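Putative sensory box/GGDEF family protein (PDB 3LID) is a membrane signalling protein whose extracellular PDC-fold sensor domain, the part in this structure, probably controls synthesis of cyclic di-GMP from GTP. Local coordinates at residues Q81-T87 against Q165-N171. Numbering follows the deposited sequence.
Sequences QIRFLDT and QGYLVLN. With PO4 (phosphate ion), chain C.
Arg-83 and Asn-171 meet on one face of an antiparallel strand pair and both donate to a phosphate ion, converging on its O3. The guanidinium and amide planes stand 73° apart, and NH2 of Arg-83 gives a bond of 2.9 Å to OD1 of Asn-171, tilted out of both planes. That same NH2 also bonds phosphate O3 at 2.8 Å, while ND2 of Asn-171 reaches O3 almost straight (N-H...O 172°). NH1 of Arg-83 binds O2 and forms a salt bridge with Glu-91. A water accepts from NE of Arg-83 and donates to OD1 of Asn-171 and O of Val-169, tying the guanidinium to the neighbouring strand. Farther along this face, the side chains of Leu-85 and Val-169 cross at an angle, CD1 of Leu-85 lying 4.1 Å from CG2 of Val-169.

The other face is apolar: CG2 of Ile-82 packs on CD2 of Leu-170 at 3.6 Å. Phe-84 swings its ring over the partner strand, its CG trans to the backbone N (chi1 -175°), bringing CZ to 3.4 Å from CA of Gly-166; Gln-165 and Gly-166 both face Ile-158, a classic beta bulge. Paired backbone bonds join Arg-83 to Val-169 and Leu-85 to Tyr-167.

The phosphate, probably from crystallisation, also bonds Lys-113, Arg-116, Tyr-118, Arg-153 and the backbone N of Arg-139 in this PDC-fold sensor domain. Strands 91-98 and 150-160 flank the pair; helix 117-124 packs on Leu-85 and Tyr-167, helix 9-45 on Leu-168 and Leu-170.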
loop_
_atom_site.group_PDB
_atom_site.type_symbol
_atom_site.label_atom_id
_atom_site.label_comp_id
_atom_site.label_asym_id
_atom_site.label_seq_id
_atom_site.Cartn_x
_atom_site.Cartn_y
_atom_site.Cartn_z
ATOM N N GLN A 81 1.886 -11.350 -1.543
ATOM C CA GLN A 81 2.064 -12.653 -0.909
ATOM C C GLN A 81 0.942 -12.893 0.022
ATOM O O GLN A 81 0.381 -11.966 0.549
ATOM C CB GLN A 81 3.341 -12.644 0.027
ATOM C CG GLN A 81 4.619 -12.356 -0.749
ATOM C CD GLN A 81 5.817 -12.410 0.200
ATOM O OE1 GLN A 81 6.352 -11.369 0.663
ATOM N NE2 GLN A 81 6.195 -13.627 0.545
ATOM N N ILE A 82 0.639 -14.182 0.262
ATOM C CA ILE A 82 -0.336 -14.601 1.239
ATOM C C ILE A 82 0.354 -15.789 1.932
ATOM O O ILE A 82 0.772 -16.732 1.246
ATOM C CB ILE A 82 -1.634 -15.097 0.602
ATOM C CG1 ILE A 82 -2.258 -13.897 -0.188
ATOM C CG2 ILE A 82 -2.633 -15.603 1.726
ATOM C CD1 ILE A 82 -3.524 -14.368 -0.967
ATOM N N ARG A 83 0.540 -15.672 3.249
ATOM C CA ARG A 83 1.337 -16.656 3.965
ATOM C C ARG A 83 0.684 -17.084 5.248
ATOM O O ARG A 83 -0.105 -16.378 5.889
ATOM C CB ARG A 83 2.627 -16.010 4.389
ATOM C CG ARG A 83 3.587 -15.799 3.172
ATOM C CD ARG A 83 4.925 -15.118 3.602
ATOM N NE ARG A 83 4.619 -13.711 3.973
ATOM C CZ ARG A 83 5.557 -12.859 4.412
ATOM N NH1 ARG A 83 6.851 -13.274 4.567
ATOM N NH2 ARG A 83 5.237 -11.578 4.657
ATOM N N PHE A 84 1.086 -18.281 5.679
ATOM C CA PHE A 84 0.780 -18.699 7.034
ATOM C C PHE A 84 2.151 -18.972 7.687
ATOM O O PHE A 84 3.005 -19.674 7.112
ATOM C CB PHE A 84 -0.051 -20.008 7.070
ATOM C CG PHE A 84 -0.464 -20.363 8.460
ATOM C CD1 PHE A 84 -1.505 -19.668 9.079
ATOM C CD2 PHE A 84 0.308 -21.290 9.205
ATOM C CE1 PHE A 84 -1.866 -19.931 10.379
ATOM C CE2 PHE A 84 -0.059 -21.582 10.605
ATOM C CZ PHE A 84 -1.170 -20.887 11.136
ATOM N N LEU A 85 2.398 -18.320 8.833
ATOM C CA LEU A 85 3.617 -18.540 9.654
ATOM C C LEU A 85 3.193 -19.319 10.889
ATOM O O LEU A 85 2.150 -19.080 11.481
ATOM C CB LEU A 85 4.241 -17.174 10.120
ATOM C CG LEU A 85 5.086 -16.438 9.056
ATOM C CD1 LEU A 85 4.317 -16.112 7.773
ATOM C CD2 LEU A 85 5.502 -15.038 9.746
ATOM N N ASP A 86 4.054 -20.247 11.313
ATOM C CA ASP A 86 3.669 -20.955 12.544
ATOM C C ASP A 86 3.987 -20.111 13.768
ATOM O O ASP A 86 4.475 -18.951 13.629
ATOM C CB ASP A 86 4.346 -22.331 12.535
ATOM C CG ASP A 86 5.870 -22.289 12.700
ATOM O OD1 ASP A 86 6.539 -21.268 13.062
ATOM O OD2 ASP A 86 6.483 -23.385 12.415
ATOM N N THR A 87 3.763 -20.681 14.968
ATOM C CA THR A 87 3.959 -19.829 16.149
ATOM C C THR A 87 5.398 -19.431 16.368
ATOM O O THR A 87 5.662 -18.447 17.029
ATOM C CB THR A 87 3.416 -20.483 17.450
ATOM O OG1 THR A 87 4.089 -21.744 17.608
ATOM C CG2 THR A 87 1.934 -20.707 17.333
ATOM N N GLN A 165 -2.236 -21.427 16.434
ATOM C CA GLN A 165 -1.495 -22.258 15.462
ATOM C C GLN A 165 -0.420 -21.495 14.683
ATOM O O GLN A 165 0.517 -22.074 14.132
ATOM C CB GLN A 165 -2.484 -22.876 14.455
ATOM C CG GLN A 165 -3.561 -23.739 15.197
ATOM C CD GLN A 165 -2.872 -24.894 16.004
ATOM O OE1 GLN A 165 -2.207 -25.732 15.399
ATOM N NE2 GLN A 165 -3.072 -24.950 17.322
ATOM N N GLY A 166 -0.578 -20.187 14.648
ATOM C CA GLY A 166 0.322 -19.383 13.789
ATOM C C GLY A 166 -0.397 -18.071 13.408
ATOM O O GLY A 166 -1.337 -17.644 14.034
ATOM N N TYR A 167 0.080 -17.514 12.300
ATOM C CA TYR A 167 -0.368 -16.177 11.882
ATOM C C TYR A 167 -0.651 -16.190 10.422
ATOM O O TYR A 167 0.178 -16.627 9.627
ATOM C CB TYR A 167 0.768 -15.152 12.150
ATOM C CG TYR A 167 1.139 -15.182 13.623
ATOM C CD1 TYR A 167 0.477 -14.342 14.531
ATOM C CD2 TYR A 167 2.127 -16.041 14.088
ATOM C CE1 TYR A 167 0.769 -14.413 15.923
ATOM C CE2 TYR A 167 2.420 -16.145 15.467
ATOM C CZ TYR A 167 1.723 -15.304 16.363
ATOM O OH TYR A 167 2.012 -15.384 17.693
ATOM N N LEU A 168 -1.820 -15.668 10.055
ATOM C CA LEU A 168 -2.072 -15.340 8.641
ATOM C C LEU A 168 -1.466 -13.968 8.366
ATOM O O LEU A 168 -1.697 -13.046 9.135
ATOM C CB LEU A 168 -3.576 -15.266 8.445
ATOM C CG LEU A 168 -4.019 -14.798 7.075
ATOM C CD1 LEU A 168 -3.659 -15.888 6.042
ATOM C CD2 LEU A 168 -5.570 -14.593 7.045
ATOM N N VAL A 169 -0.709 -13.841 7.273
ATOM C CA VAL A 169 -0.077 -12.583 6.931
ATOM C C VAL A 169 -0.349 -12.322 5.471
ATOM O O VAL A 169 -0.083 -13.178 4.605
ATOM C CB VAL A 169 1.459 -12.667 7.088
ATOM C CG1 VAL A 169 2.103 -11.330 6.723
ATOM C CG2 VAL A 169 1.820 -13.017 8.565
ATOM N N LEU A 170 -0.846 -11.110 5.171
ATOM C CA LEU A 170 -1.141 -10.796 3.769
ATOM C C LEU A 170 -0.352 -9.551 3.405
ATOM O O LEU A 170 -0.439 -8.580 4.111
ATOM C CB LEU A 170 -2.677 -10.444 3.642
ATOM C CG LEU A 170 -3.593 -11.391 4.456
ATOM C CD1 LEU A 170 -5.026 -10.863 4.425
ATOM C CD2 LEU A 170 -3.477 -12.774 3.759
ATOM N N ASN A 171 0.386 -9.571 2.332
ATOM C CA ASN A 171 1.229 -8.419 1.965
ATOM C C ASN A 171 0.468 -7.671 0.892
ATOM O O ASN A 171 0.487 -8.061 -0.274
ATOM C CB ASN A 171 2.596 -8.873 1.431
ATOM C CG ASN A 171 3.518 -9.269 2.530
ATOM O OD1 ASN A 171 3.084 -9.924 3.509
ATOM N ND2 ASN A 171 4.781 -8.851 2.433
HETATM P P PO4 C . 8.331 -9.777 4.107
HETATM O O1 PO4 C . 8.436 -10.379 2.693
HETATM O O2 PO4 C . 8.738 -10.942 5.019
HETATM O O3 PO4 C . 6.928 -9.361 4.446
HETATM O O4 PO4 C . 9.307 -8.617 4.267
HETATM O O HOH W 1 2.175 -12.451 3.190
HETATM O O HOH W 2 3.932 -16.835 18.584
HETATM O O HOH W 3 2.996 -23.587 15.453
#